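Local coordinates for protein probable thiamine pyrophosphokinase (Staphylococcus saprophyticus, PDB 3L8M) that probably transfers a pyrophosphate group from ATP to thiamine, making thiamine diphosphate, as the kinases of its family do, at residues N11-I16 / D94-T99; E19-H24 / S38-Q43; N132-I137 / S203-R208. One frame throughout, in Å; residues are numbered along the deposited sequence.

From the N terminus, the chain leaves strand 2-6 and enters the loop 11-16, one half of interaction 1. Soon afterwards 19-24 makes interaction 2 with 38-43, closing a short loop around strand 24-28 and helix 30-37. Only at 94-99, the end of strand 92-96, does interaction 1 close, so that interaction 2 falls wholly within its span; the two touch through Tyr96 and His20. Interaction 3 follows in series, pairing strand 132-137 with strand 204-209 across a long excursion without helix. Interactions 1 and 3 reach the same mixed sheet, the first at a parallel strand and the third in its antiparallel part, with centres about 16 Å apart.

Interaction 1 of 3, residues N11-I16 / D94-T99; sequences NLPKHI and DVYGAT. With NA (sodium ion), chain C.
Ile16 lies over one face of the Tyr96 ring, its CG1 4.1 Å from the ring centroid and displaced from the ring centre in a CH-pi contact. With CG1 anti to the backbone N (chi1 -167°), the branch extends to the phenol end, where CD1 is 3.5 Å from Tyr96 OH. Pro13 comes to the same ring at its edge, CD 3.7 Å from Tyr96 CD1, so face and rim are packed by two residues of one turn. Beyond the ring, Leu12 reaches the strand end with its tip: CD2 is 3.3 Å from Gly97 N and also rests against Tyr96 CB. The one hydrogen bond between the segments lies at their far end, beyond the apolar contacts. Asn11 ND2 donates to Thr99 OG1 over 3.0 Å at 157°, with the hydroxyl close to the amide plane; a second hydrogen bond, with Asp129 OD2, grips the same hydroxyl.

A type II turn from Pro13 to Ile16 sets up the apolar part, since Ile16 N bonds back to Pro13 O over 3.2 Å and brings both side chains to Tyr96. On the other segment Gly97 leaves the strand at positive phi (81°), where a CB would run into the carbonyl O of Tyr96. Asp94, further back on the strand, binds a sodium ion through OD1 at 2.9 Å, and Asn124 O completes the pair of protein ligands. Strand 92-96 runs between the parallel strands 2-6 and 124-128, while helix 77-87 packs on Val95. The loop 11-16, whose Leu12 also touches Leu6 of strand 2-6, borders the C-terminal end of this inner strand.

Interaction 2 of 3, residues E19-H24 / S38-Q43; sequences EHKHEH and SGITPQ
Lys21 stretches along Ile40 toward the backbone of Gly39. Its first torsion sets CG anti to the backbone N (chi1 174°), and the chain stays extended as far as CE. The base of the residue is met first, Lys21 CA lying 4.1 Å from Ile40 CD1, and CB is only slightly farther from that methyl. CG is next, 4.1 Å from Ile40 CG1, the two side chains running antiparallel past one another. CD and CE swing wide of the isoleucine; the bend at chi4 (52°) then turns NZ back, to 3.1 Å from Gly39 O. Pro42 of a second subunit also packs on this lysine, placing it at a contact between chains.

The carbonyl approached by the amine belongs to a helix end. Helix 30-37 finishes in a Schellman motif with Gly39 as its C-prime residue at positive phi, Ile40 N reaching Leu35 O and Gly39 N reaching Leu36 O. The segments thus flank a beta-alpha-beta unit: 19-24 leads into strand 24-28, whereas the loop 38-43 joins the helix to the neighbouring parallel strand 44-46.

Where the chain enters these two strands, His24 meets Gln43. The amide stands almost upright to the imidazole, their planes 88° apart, and NE2 comes to the ring edge in its plane, 3.3 Å from ND1, at an angle too poor for a hydrogen bond. Tyr90 meets the His24 ring edge-to-face and also touches Gln43. On the approach to His24, a type I turn from His20 to Glu23 redirects the chain, held by Glu23 N to His20 O at 3.1 Å.

Interaction 3 of 3, residues N132-I137 / S203-R208; sequences NEIQFI and SVLMIR
Glu133 and Arg208, Gln135 and Met206, and Ile137 and Val204 form the three hydrogen-bonded pairs of an antiparallel strand contact, two backbone bonds to each. The middle pair has the straightest bond, Met206 N to Gln135 O over 2.8 Å at 177°. In the first pair the bonds are uneven: Arg208 N to Glu133 O measures 2.8 Å, whereas Glu133 N to Arg208 O is 3.1 Å and bent to 141°. Between them, CA-H...O contacts such as Ile134 CA to Met206 O, 3.3 Å, fill in at the non-hydrogen-bonded pairs Ile134 with Ile207 and Phe136 with Leu205.

These strands lie in the antiparallel part of the mixed sheet, 132-137 beside 124-128 and 204-209 beside the outermost strand 152-157. The chain between them also supplies all four strands of a second, antiparallel sheet, consistent with the all-beta thiamine-binding part of this family.

Apolar packing differs on the two faces. Beside helix 103-113, Ile134 and Ile207 lie side by side, CG1 to CG1 3.8 Å. Phe136, with CG anti to the backbone N (chi1 -178°), brings its ring against Ser203; the 3.2 Å from Phe136 CZ to Ser203 CB is shorter than a normal contact and its exact value is doubtful. Leu113 of the helix packs on Phe136 as well. On the face bearing Val204 and Met206, the Ile137 side chain runs across selenomethionine Met206, its CD1 3.7 Å from Met206 CB and close to the selenium.

The polar ends of Glu133 and Asn132 are bonded outside the two strands. Glu133 OE2 forms a salt bridge with Lys126 NZ; Arg208 NH2, 4.9 Å from Glu133 OE2, is near but not in contact. Asn132 hydrogen-bonds Ser209 OG through OD1 and Asp129 OD1 through ND2.

Interaction 1 of 3, residues N11-I16 / D94-T99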
ATOM      1  N   ASN A  11      28.226  -0.453   8.077  1.00 26.17           N
ATOM      2  CA  ASN A  11      27.820   0.844   8.614  1.00 28.06           C
ATOM      3  C   ASN A  11      26.350   1.209   8.408  1.00 27.09           C
ATOM      4  O   ASN A  11      25.989   2.386   8.402  1.00 20.95           O
ATOM      5  CB  ASN A  11      28.708   1.943   8.020  1.00 26.37           C
ATOM      6  CG  ASN A  11      30.184   1.659   8.197  1.00 24.22           C
ATOM      7  OD1 ASN A  11      30.620   1.228   9.266  1.00 28.29           O
ATOM      8  ND2 ASN A  11      30.965   1.902   7.156  1.00 21.08           N
ATOM      9  N   LEU A  12      25.501   0.204   8.248  1.00 25.41           N
ATOM     10  CA  LEU A  12      24.081   0.466   8.042  1.00 25.66           C
ATOM     11  C   LEU A  12      23.448   1.046   9.289  1.00 28.33           C
ATOM     12  O   LEU A  12      23.787   0.638  10.404  1.00 28.23           O
ATOM     13  CB  LEU A  12      23.341  -0.819   7.688  1.00 26.00           C
ATOM     14  CG  LEU A  12      23.770  -1.487   6.389  1.00 38.99           C
ATOM     15  CD1 LEU A  12      22.768  -2.578   6.054  1.00 37.54           C
ATOM     16  CD2 LEU A  12      23.830  -0.450   5.271  1.00 33.26           C
ATOM     17  N   PRO A  13      22.542   2.025   9.124  1.00 25.84           N
ATOM     18  CA  PRO A  13      21.901   2.593  10.316  1.00 20.21           C
ATOM     19  C   PRO A  13      21.178   1.421  10.978  1.00 29.09           C
ATOM     20  O   PRO A  13      20.542   0.609  10.296  1.00 23.25           O
ATOM     21  CB  PRO A  13      20.946   3.626   9.725  1.00 29.55           C
ATOM     22  CG  PRO A  13      21.696   4.104   8.488  1.00 28.50           C
ATOM     23  CD  PRO A  13      22.205   2.797   7.913  1.00 17.45           C
ATOM     24  N   LYS A  14      21.292   1.302  12.296  1.00 29.66           N
ATOM     25  CA  LYS A  14      20.650   0.188  12.985  1.00 33.21           C
ATOM     26  C   LYS A  14      19.132   0.151  12.759  1.00 30.70           C
ATOM     27  O   LYS A  14      18.461   1.189  12.760  1.00 30.12           O
ATOM     28  CB  LYS A  14      20.966   0.244  14.488  1.00 41.60           C
ATOM     29  CG  LYS A  14      20.495   1.506  15.199  1.00 44.72           C
ATOM     30  CD  LYS A  14      20.828   1.427  16.681  1.00 63.04           C
ATOM     31  CE  LYS A  14      20.337   2.654  17.431  1.00 68.17           C
ATOM     32  NZ  LYS A  14      20.704   2.579  18.876  1.00 75.00           N
ATOM     33  N   HIS A  15      18.604  -1.051  12.546  1.00 33.19           N
ATOM     34  CA  HIS A  15      17.172  -1.246  12.332  1.00 28.03           C
ATOM     35  C   HIS A  15      16.625  -0.661  11.028  1.00 23.58           C
ATOM     36  O   HIS A  15      15.411  -0.633  10.845  1.00 20.02           O
ATOM     37  CB  HIS A  15      16.393  -0.646  13.507  1.00 26.08           C
ATOM     38  CG  HIS A  15      16.918  -1.065  14.844  1.00 32.80           C
ATOM     39  ND1 HIS A  15      16.905  -0.233  15.944  1.00 31.45           N
ATOM     40  CD2 HIS A  15      17.499  -2.217  15.250  1.00 31.54           C
ATOM     41  CE1 HIS A  15      17.459  -0.855  16.969  1.00 44.27           C
ATOM     42  NE2 HIS A  15      17.829  -2.061  16.575  1.00 46.45           N
ATOM     43  N   ILE A  16      17.496  -0.207  10.128  1.00 21.19           N
ATOM     44  CA  ILE A  16      17.029   0.381   8.874  1.00 18.65           C
ATOM     45  C   ILE A  16      16.118  -0.564   8.075  1.00 19.40           C
ATOM     46  O   ILE A  16      15.258  -0.106   7.341  1.00 20.23           O
ATOM     47  CB  ILE A  16      18.225   0.838   7.969  1.00 20.50           C
ATOM     48  CG1 ILE A  16      17.716   1.725   6.836  1.00 26.12           C
ATOM     49  CG2 ILE A  16      18.938  -0.371   7.359  1.00 19.86           C
ATOM     50  CD1 ILE A  16      17.259   3.079   7.279  1.00 29.78           C
ATOM     51  N   ASP A  94      17.801   6.798  -1.785  1.00 28.15           N
ATOM     52  CA  ASP A  94      18.681   6.693  -0.625  1.00 32.68           C
ATOM     53  C   ASP A  94      19.525   5.441  -0.791  1.00 33.40           C
ATOM     54  O   ASP A  94      18.992   4.328  -0.834  1.00 27.75           O
ATOM     55  CB  ASP A  94      17.874   6.581   0.676  1.00 29.26           C
ATOM     56  CG  ASP A  94      17.193   7.876   1.051  1.00 34.62           C
ATOM     57  OD1 ASP A  94      17.443   8.884   0.358  1.00 36.13           O
ATOM     58  OD2 ASP A  94      16.423   7.887   2.038  1.00 28.39           O
ATOM     59  N   VAL A  95      20.837   5.625  -0.897  1.00 26.90           N
ATOM     60  CA  VAL A  95      21.740   4.494  -1.048  1.00 22.46           C
ATOM     61  C   VAL A  95      22.383   4.179   0.302  1.00 26.37           C
ATOM     62  O   VAL A  95      23.042   5.025   0.914  1.00 19.53           O
ATOM     63  CB  VAL A  95      22.838   4.785  -2.109  1.00 21.71           C
ATOM     64  CG1 VAL A  95      23.767   3.582  -2.246  1.00 14.54           C
ATOM     65  CG2 VAL A  95      22.182   5.107  -3.462  1.00 16.08           C
ATOM     66  N   TYR A  96      22.180   2.954   0.761  1.00 24.24           N
ATOM     67  CA  TYR A  96      22.726   2.500   2.030  1.00 15.08           C
ATOM     68  C   TYR A  96      23.726   1.419   1.690  1.00 26.69           C
ATOM     69  O   TYR A  96      23.620   0.796   0.629  1.00 14.47           O
ATOM     70  CB  TYR A  96      21.616   1.877   2.885  1.00 17.80           C
ATOM     71  CG  TYR A  96      20.566   2.847   3.356  1.00 25.79           C
ATOM     72  CD1 TYR A  96      20.693   3.493   4.586  1.00 22.35           C
ATOM     73  CD2 TYR A  96      19.437   3.111   2.583  1.00 25.92           C
ATOM     74  CE1 TYR A  96      19.720   4.373   5.042  1.00 27.80           C
ATOM     75  CE2 TYR A  96      18.453   3.991   3.029  1.00 27.27           C
ATOM     76  CZ  TYR A  96      18.603   4.617   4.263  1.00 29.97           C
ATOM     77  OH  TYR A  96      17.627   5.461   4.733  1.00 32.86           O
ATOM     78  N   GLY A  97      24.682   1.191   2.587  1.00 20.92           N
ATOM     79  CA  GLY A  97      25.666   0.144   2.378  1.00 19.04           C
ATOM     80  C   GLY A  97      26.838   0.455   1.468  1.00 22.84           C
ATOM     81  O   GLY A  97      27.640  -0.437   1.188  1.00 22.63           O
ATOM     82  N   ALA A  98      26.964   1.705   1.023  1.00 23.15           N
ATOM     83  CA  ALA A  98      28.051   2.072   0.124  1.00 25.32           C
ATOM     84  C   ALA A  98      29.328   2.641   0.767  1.00 26.79           C
ATOM     85  O   ALA A  98      30.205   3.113   0.038  1.00 29.49           O
ATOM     86  CB  ALA A  98      27.533   3.054  -0.942  1.00 15.92           C
ATOM     87  N   THR A  99      29.439   2.607   2.100  1.00 26.16           N
ATOM     88  CA  THR A  99      30.632   3.127   2.789  1.00 22.20           C
ATOM     89  C   THR A  99      31.402   2.011   3.498  1.00 23.08           C
ATOM     90  O   THR A  99      30.882   0.913   3.690  1.00 33.71           O
ATOM     91  CB  THR A  99      30.286   4.232   3.849  1.00 14.43           C
ATOM     92  OG1 THR A  99      29.762   3.627   5.039  1.00 25.41           O
ATOM     93  CG2 THR A  99      29.252   5.213   3.308  1.00 22.67           C
TER
HETATM   94 NA    NA C8001      17.168  11.235  -1.228  1.00 16.29          NA

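Interaction 2 of 3, residues E19-H24 / S38-Q43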
ATOM      1  N   GLU A  19      12.521  -0.732  10.275  1.00 20.91           N
ATOM      2  CA  GLU A  19      11.848   0.566  10.286  1.00 28.23           C
ATOM      3  C   GLU A  19      11.284   1.049   8.952  1.00 27.87           C
ATOM      4  O   GLU A  19      10.371   1.872   8.923  1.00 25.53           O
ATOM      5  CB  GLU A  19      12.789   1.629  10.852  1.00 23.02           C
ATOM      6  CG  GLU A  19      13.442   1.240  12.158  1.00 37.05           C
ATOM      7  CD  GLU A  19      14.325   2.345  12.716  1.00 47.62           C
ATOM      8  OE1 GLU A  19      14.912   3.105  11.916  1.00 40.66           O
ATOM      9  OE2 GLU A  19      14.442   2.441  13.953  1.00 58.88           O
ATOM     10  N   HIS A  20      11.845   0.558   7.851  1.00 27.45           N
ATOM     11  CA  HIS A  20      11.379   0.940   6.514  1.00 21.26           C
ATOM     12  C   HIS A  20      11.034  -0.297   5.690  1.00 26.03           C
ATOM     13  O   HIS A  20      11.135  -0.282   4.468  1.00 25.23           O
ATOM     14  CB  HIS A  20      12.456   1.744   5.779  1.00 21.73           C
ATOM     15  CG  HIS A  20      12.845   3.014   6.467  1.00 36.93           C
ATOM     16  ND1 HIS A  20      13.896   3.794   6.039  1.00 44.96           N
ATOM     17  CD2 HIS A  20      12.337   3.633   7.557  1.00 51.80           C
ATOM     18  CE1 HIS A  20      14.022   4.837   6.838  1.00 49.70           C
ATOM     19  NE2 HIS A  20      13.088   4.763   7.768  1.00 59.87           N
ATOM     20  N   LYS A  21      10.634  -1.365   6.371  1.00 26.69           N
ATOM     21  CA  LYS A  21      10.285  -2.629   5.723  1.00 33.99           C
ATOM     22  C   LYS A  21       9.239  -2.538   4.607  1.00 34.74           C
ATOM     23  O   LYS A  21       9.216  -3.383   3.716  1.00 34.68           O
ATOM     24  CB  LYS A  21       9.803  -3.634   6.773  1.00 40.46           C
ATOM     25  CG  LYS A  21       9.286  -4.928   6.181  1.00 49.14           C
ATOM     26  CD  LYS A  21       8.793  -5.899   7.242  1.00 46.29           C
ATOM     27  CE  LYS A  21       8.075  -7.076   6.581  1.00 46.47           C
ATOM     28  NZ  LYS A  21       8.906  -7.721   5.506  1.00 37.45           N
ATOM     29  N   HIS A  22       8.376  -1.527   4.643  1.00 30.00           N
ATOM     30  CA  HIS A  22       7.353  -1.428   3.611  1.00 30.54           C
ATOM     31  C   HIS A  22       7.684  -0.470   2.474  1.00 29.35           C
ATOM     32  O   HIS A  22       6.919  -0.360   1.527  1.00 32.71           O
ATOM     33  CB  HIS A  22       5.989  -1.082   4.244  1.00 31.86           C
ATOM     34  CG  HIS A  22       5.515  -2.108   5.223  1.00 42.79           C
ATOM     35  ND1 HIS A  22       5.350  -3.436   4.880  1.00 38.90           N
ATOM     36  CD2 HIS A  22       5.284  -2.037   6.556  1.00 35.87           C
ATOM     37  CE1 HIS A  22       5.050  -4.138   5.958  1.00 30.51           C
ATOM     38  NE2 HIS A  22       5.004  -3.311   6.990  1.00 37.75           N
ATOM     39  N   GLU A  23       8.824   0.212   2.539  1.00 26.96           N
ATOM     40  CA  GLU A  23       9.175   1.126   1.450  1.00 31.00           C
ATOM     41  C   GLU A  23       9.722   0.331   0.257  1.00 28.73           C
ATOM     42  O   GLU A  23       9.839  -0.881   0.326  1.00 24.87           O
ATOM     43  CB  GLU A  23      10.194   2.157   1.938  1.00 34.74           C
ATOM     44  CG  GLU A  23       9.776   2.803   3.242  1.00 36.65           C
ATOM     45  CD  GLU A  23      10.545   4.064   3.566  1.00 31.39           C
ATOM     46  OE1 GLU A  23      11.695   4.206   3.102  1.00 40.60           O
ATOM     47  OE2 GLU A  23       9.998   4.912   4.305  1.00 47.31           O
ATOM     48  N   HIS A  24      10.028   1.004  -0.843  1.00 27.58           N
ATOM     49  CA  HIS A  24      10.551   0.308  -2.018  1.00 20.73           C
ATOM     50  C   HIS A  24      12.056   0.068  -1.851  1.00 23.75           C
ATOM     51  O   HIS A  24      12.824   1.024  -1.676  1.00 22.05           O
ATOM     52  CB  HIS A  24      10.309   1.143  -3.277  1.00 30.00           C
ATOM     53  CG  HIS A  24       8.875   1.516  -3.500  1.00 36.26           C
ATOM     54  ND1 HIS A  24       7.919   0.602  -3.897  1.00 36.34           N
ATOM     55  CD2 HIS A  24       8.234   2.703  -3.380  1.00 34.96           C
ATOM     56  CE1 HIS A  24       6.752   1.213  -4.011  1.00 42.23           C
ATOM     57  NE2 HIS A  24       6.915   2.489  -3.704  1.00 38.08           N
ATOM     58  N   SER A  38      15.889 -10.819   5.262  1.00 21.20           N
ATOM     59  CA  SER A  38      15.092 -10.041   6.204  1.00 30.87           C
ATOM     60  C   SER A  38      13.618 -10.142   5.813  1.00 27.22           C
ATOM     61  O   SER A  38      12.767  -9.469   6.387  1.00 28.34           O
ATOM     62  CB  SER A  38      15.520  -8.574   6.169  1.00 23.65           C
ATOM     63  OG  SER A  38      16.897  -8.450   6.478  1.00 38.41           O
ATOM     64  N   GLY A  39      13.329 -10.971   4.816  1.00 24.31           N
ATOM     65  CA  GLY A  39      11.954 -11.153   4.377  1.00 24.84           C
ATOM     66  C   GLY A  39      11.407  -9.984   3.591  1.00 25.74           C
ATOM     67  O   GLY A  39      10.206  -9.731   3.602  1.00 32.60           O
ATOM     68  N   ILE A  40      12.301  -9.261   2.927  1.00 23.00           N
ATOM     69  CA  ILE A  40      11.922  -8.120   2.126  1.00 22.47           C
ATOM     70  C   ILE A  40      12.097  -8.459   0.645  1.00 24.68           C
ATOM     71  O   ILE A  40      13.150  -8.956   0.236  1.00 25.92           O
ATOM     72  CB  ILE A  40      12.786  -6.889   2.491  1.00 21.87           C
ATOM     73  CG1 ILE A  40      12.398  -6.382   3.886  1.00 21.68           C
ATOM     74  CG2 ILE A  40      12.594  -5.768   1.453  1.00 22.04           C
ATOM     75  CD1 ILE A  40      13.169  -5.125   4.321  1.00 25.45           C
ATOM     76  N   THR A  41      11.059  -8.208  -0.156  1.00 21.60           N
ATOM     77  CA  THR A  41      11.124  -8.482  -1.589  1.00 18.27           C
ATOM     78  C   THR A  41      11.576  -7.237  -2.349  1.00 20.31           C
ATOM     79  O   THR A  41      10.876  -6.231  -2.392  1.00 19.54           O
ATOM     80  CB  THR A  41       9.756  -8.921  -2.158  1.00 28.33           C
ATOM     81  OG1 THR A  41       9.317 -10.112  -1.491  1.00 29.01           O
ATOM     82  CG2 THR A  41       9.868  -9.193  -3.667  1.00 13.25           C
ATOM     83  N   PRO A  42      12.762  -7.293  -2.958  1.00 19.12           N
ATOM     84  CA  PRO A  42      13.289  -6.159  -3.717  1.00 22.07           C
ATOM     85  C   PRO A  42      12.459  -5.910  -4.982  1.00 23.12           C
ATOM     86  O   PRO A  42      12.042  -6.854  -5.636  1.00 18.20           O
ATOM     87  CB  PRO A  42      14.710  -6.609  -4.067  1.00 16.07           C
ATOM     88  CG  PRO A  42      15.027  -7.646  -3.022  1.00 17.71           C
ATOM     89  CD  PRO A  42      13.742  -8.389  -2.897  1.00 17.72           C
ATOM     90  N   GLN A  43      12.206  -4.641  -5.300  1.00 20.95           N
ATOM     91  CA  GLN A  43      11.479  -4.272  -6.508  1.00 28.57           C
ATOM     92  C   GLN A  43      12.275  -4.868  -7.689  1.00 35.34           C
ATOM     93  O   GLN A  43      11.710  -5.272  -8.703  1.00 41.47           O
ATOM     94  CB  GLN A  43      11.443  -2.743  -6.653  1.00 24.18           C
ATOM     95  CG  GLN A  43      10.746  -1.997  -5.519  1.00 43.32           C
ATOM     96  CD  GLN A  43       9.265  -2.318  -5.451  1.00 51.94           C
ATOM     97  OE1 GLN A  43       8.576  -2.329  -6.476  1.00 41.08           O
ATOM     98  NE2 GLN A  43       8.765  -2.576  -4.247  1.00 46.83           N
TER

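Interaction 3 of 3, residues N132-I137 / S203-R208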
ATOM      1  N   ASN A 132      26.624   9.348   8.570  1.00 30.30           N
ATOM      2  CA  ASN A 132      26.669  10.403   7.561  1.00 25.59           C
ATOM      3  C   ASN A 132      25.527  10.419   6.557  1.00 25.56           C
ATOM      4  O   ASN A 132      24.821   9.434   6.365  1.00 25.47           O
ATOM      5  CB  ASN A 132      27.954  10.282   6.736  1.00 33.12           C
ATOM      6  CG  ASN A 132      29.208  10.309   7.575  1.00 31.09           C
ATOM      7  OD1 ASN A 132      29.772  11.372   7.837  1.00 28.45           O
ATOM      8  ND2 ASN A 132      29.655   9.131   8.004  1.00 23.09           N
ATOM      9  N   GLU A 133      25.412  11.556   5.883  1.00 24.58           N
ATOM     10  CA  GLU A 133      24.434  11.780   4.836  1.00 22.20           C
ATOM     11  C   GLU A 133      25.212  12.647   3.847  1.00 28.88           C
ATOM     12  O   GLU A 133      25.788  13.669   4.234  1.00 19.99           O
ATOM     13  CB  GLU A 133      23.224  12.521   5.390  1.00 29.72           C
ATOM     14  CG  GLU A 133      21.991  12.401   4.523  1.00 51.94           C
ATOM     15  CD  GLU A 133      20.752  12.932   5.221  1.00 65.99           C
ATOM     16  OE1 GLU A 133      20.507  12.520   6.377  1.00 56.86           O
ATOM     17  OE2 GLU A 133      20.027  13.754   4.615  1.00 65.04           O
ATOM     18  N   ILE A 134      25.257  12.221   2.586  1.00 29.16           N
ATOM     19  CA  ILE A 134      26.012  12.931   1.553  1.00 30.26           C
ATOM     20  C   ILE A 134      25.211  13.151   0.266  1.00 30.22           C
ATOM     21  O   ILE A 134      24.526  12.244  -0.211  1.00 26.56           O
ATOM     22  CB  ILE A 134      27.306  12.140   1.185  1.00 39.15           C
ATOM     23  CG1 ILE A 134      28.186  11.962   2.422  1.00 41.47           C
ATOM     24  CG2 ILE A 134      28.081  12.854   0.072  1.00 25.45           C
ATOM     25  CD1 ILE A 134      29.324  10.971   2.217  1.00 37.75           C
ATOM     26  N   GLN A 135      25.311  14.354  -0.297  1.00 29.04           N
ATOM     27  CA  GLN A 135      24.619  14.670  -1.543  1.00 34.00           C
ATOM     28  C   GLN A 135      25.381  15.736  -2.313  1.00 35.74           C
ATOM     29  O   GLN A 135      26.122  16.530  -1.731  1.00 34.74           O
ATOM     30  CB  GLN A 135      23.190  15.146  -1.276  1.00 25.93           C
ATOM     31  CG  GLN A 135      23.100  16.436  -0.476  1.00 44.04           C
ATOM     32  CD  GLN A 135      21.662  16.863  -0.211  1.00 50.94           C
ATOM     33  OE1 GLN A 135      20.897  17.116  -1.143  1.00 48.24           O
ATOM     34  NE2 GLN A 135      21.288  16.940   1.066  1.00 37.80           N
ATOM     35  N   PHE A 136      25.193  15.740  -3.628  1.00 36.42           N
ATOM     36  CA  PHE A 136      25.847  16.682  -4.527  1.00 28.87           C
ATOM     37  C   PHE A 136      24.993  17.952  -4.668  1.00 27.15           C
ATOM     38  O   PHE A 136      23.770  17.888  -4.662  1.00 35.37           O
ATOM     39  CB  PHE A 136      26.038  15.990  -5.882  1.00 38.23           C
ATOM     40  CG  PHE A 136      26.753  16.816  -6.911  1.00 46.46           C
ATOM     41  CD1 PHE A 136      28.038  17.295  -6.677  1.00 40.51           C
ATOM     42  CD2 PHE A 136      26.157  17.068  -8.149  1.00 52.42           C
ATOM     43  CE1 PHE A 136      28.724  18.017  -7.661  1.00 39.05           C
ATOM     44  CE2 PHE A 136      26.835  17.788  -9.143  1.00 49.88           C
ATOM     45  CZ  PHE A 136      28.120  18.261  -8.898  1.00 44.39           C
ATOM     46  N   ILE A 137      25.639  19.108  -4.752  1.00 31.59           N
ATOM     47  CA  ILE A 137      24.925  20.372  -4.904  1.00 35.51           C
ATOM     48  C   ILE A 137      25.590  21.150  -6.018  1.00 42.63           C
ATOM     49  O   ILE A 137      26.764  21.502  -5.925  1.00 45.68           O
ATOM     50  CB  ILE A 137      24.954  21.232  -3.638  1.00 42.67           C
ATOM     51  CG1 ILE A 137      24.391  20.449  -2.447  1.00 41.95           C
ATOM     52  CG2 ILE A 137      24.117  22.490  -3.868  1.00 40.88           C
ATOM     53  CD1 ILE A 137      24.404  21.236  -1.146  1.00 43.89           C
ATOM     54  N   SER A 203      30.829  23.155  -8.114  1.00 55.11           N
ATOM     55  CA  SER A 203      29.927  22.227  -7.445  1.00 44.44           C
ATOM     56  C   SER A 203      30.587  21.694  -6.174  1.00 47.64           C
ATOM     57  O   SER A 203      31.813  21.602  -6.093  1.00 39.71           O
ATOM     58  CB  SER A 203      29.613  21.065  -8.382  1.00 47.24           C
ATOM     59  OG  SER A 203      30.801  20.384  -8.775  1.00 30.84           O
ATOM     60  N   VAL A 204      29.776  21.341  -5.183  1.00 48.07           N
ATOM     61  CA  VAL A 204      30.307  20.816  -3.930  1.00 45.52           C
ATOM     62  C   VAL A 204      29.473  19.672  -3.357  1.00 47.20           C
ATOM     63  O   VAL A 204      28.254  19.612  -3.541  1.00 36.77           O
ATOM     64  CB  VAL A 204      30.389  21.913  -2.845  1.00 43.98           C
ATOM     65  CG1 VAL A 204      31.191  23.103  -3.359  1.00 46.90           C
ATOM     66  CG2 VAL A 204      28.980  22.341  -2.431  1.00 44.53           C
ATOM     67  N   LEU A 205      30.148  18.750  -2.681  1.00 32.48           N
ATOM     68  CA  LEU A 205      29.464  17.647  -2.034  1.00 31.51           C
ATOM     69  C   LEU A 205      29.149  18.168  -0.639  1.00 26.70           C
ATOM     70  O   LEU A 205      29.983  18.809  -0.000  1.00 29.67           O
ATOM     71  CB  LEU A 205      30.370  16.421  -1.923  1.00 26.55           C
ATOM     72  CG  LEU A 205      30.629  15.601  -3.188  1.00 43.78           C
ATOM     73  CD1 LEU A 205      31.833  14.700  -2.952  1.00 13.47           C
ATOM     74  CD2 LEU A 205      29.386  14.785  -3.561  1.00 19.08           C
HETATM   75  N   MSE A 206      27.936  17.935  -0.176  1.00 29.26           N
HETATM   76  CA  MSE A 206      27.587  18.372   1.157  1.00 31.85           C
HETATM   77  C   MSE A 206      27.534  17.109   1.995  1.00 36.01           C
HETATM   78  O   MSE A 206      26.914  16.130   1.592  1.00 22.97           O
HETATM   79  CB  MSE A 206      26.229  19.062   1.165  1.00 35.66           C
HETATM   80  CG  MSE A 206      25.687  19.272   2.564  1.00 38.23           C
HETATM   81 SE   MSE A 206      24.117  20.120   2.551  1.00 36.18          SE
HETATM   82  CE  MSE A 206      24.179  20.831   4.149  1.00 24.38           C
ATOM     83  N   ILE A 207      28.202  17.121   3.143  1.00 31.47           N
ATOM     84  CA  ILE A 207      28.216  15.955   4.009  1.00 30.67           C
ATOM     85  C   ILE A 207      27.823  16.312   5.427  1.00 30.34           C
ATOM     86  O   ILE A 207      28.457  17.144   6.069  1.00 33.99           O
ATOM     87  CB  ILE A 207      29.602  15.282   4.007  1.00 33.13           C
ATOM     88  CG1 ILE A 207      29.674  14.226   5.105  1.00 38.87           C
ATOM     89  CG2 ILE A 207      30.687  16.315   4.205  1.00 41.36           C
ATOM     90  CD1 ILE A 207      30.879  13.341   4.984  1.00 51.88           C
ATOM     91  N   ARG A 208      26.756  15.687   5.910  1.00 30.41           N
ATOM     92  CA  ARG A 208      26.292  15.938   7.262  1.00 39.53           C
ATOM     93  C   ARG A 208      26.738  14.798   8.158  1.00 33.98           C
ATOM     94  O   ARG A 208      26.626  13.628   7.793  1.00 42.29           O
ATOM     95  CB  ARG A 208      24.775  16.096   7.269  1.00 42.79           C
ATOM     96  CG  ARG A 208      24.333  17.232   6.364  1.00 44.29           C
ATOM     97  CD  ARG A 208      23.253  18.064   7.003  1.00 56.08           C
ATOM     98  NE  ARG A 208      22.001  17.975   6.262  1.00 60.83           N
ATOM     99  CZ  ARG A 208      20.913  18.678   6.558  1.00 66.94           C
ATOM    100  NH1 ARG A 208      20.933  19.523   7.584  1.00 59.47           N
ATOM    101  NH2 ARG A 208      19.807  18.534   5.833  1.00 56.79           N
TER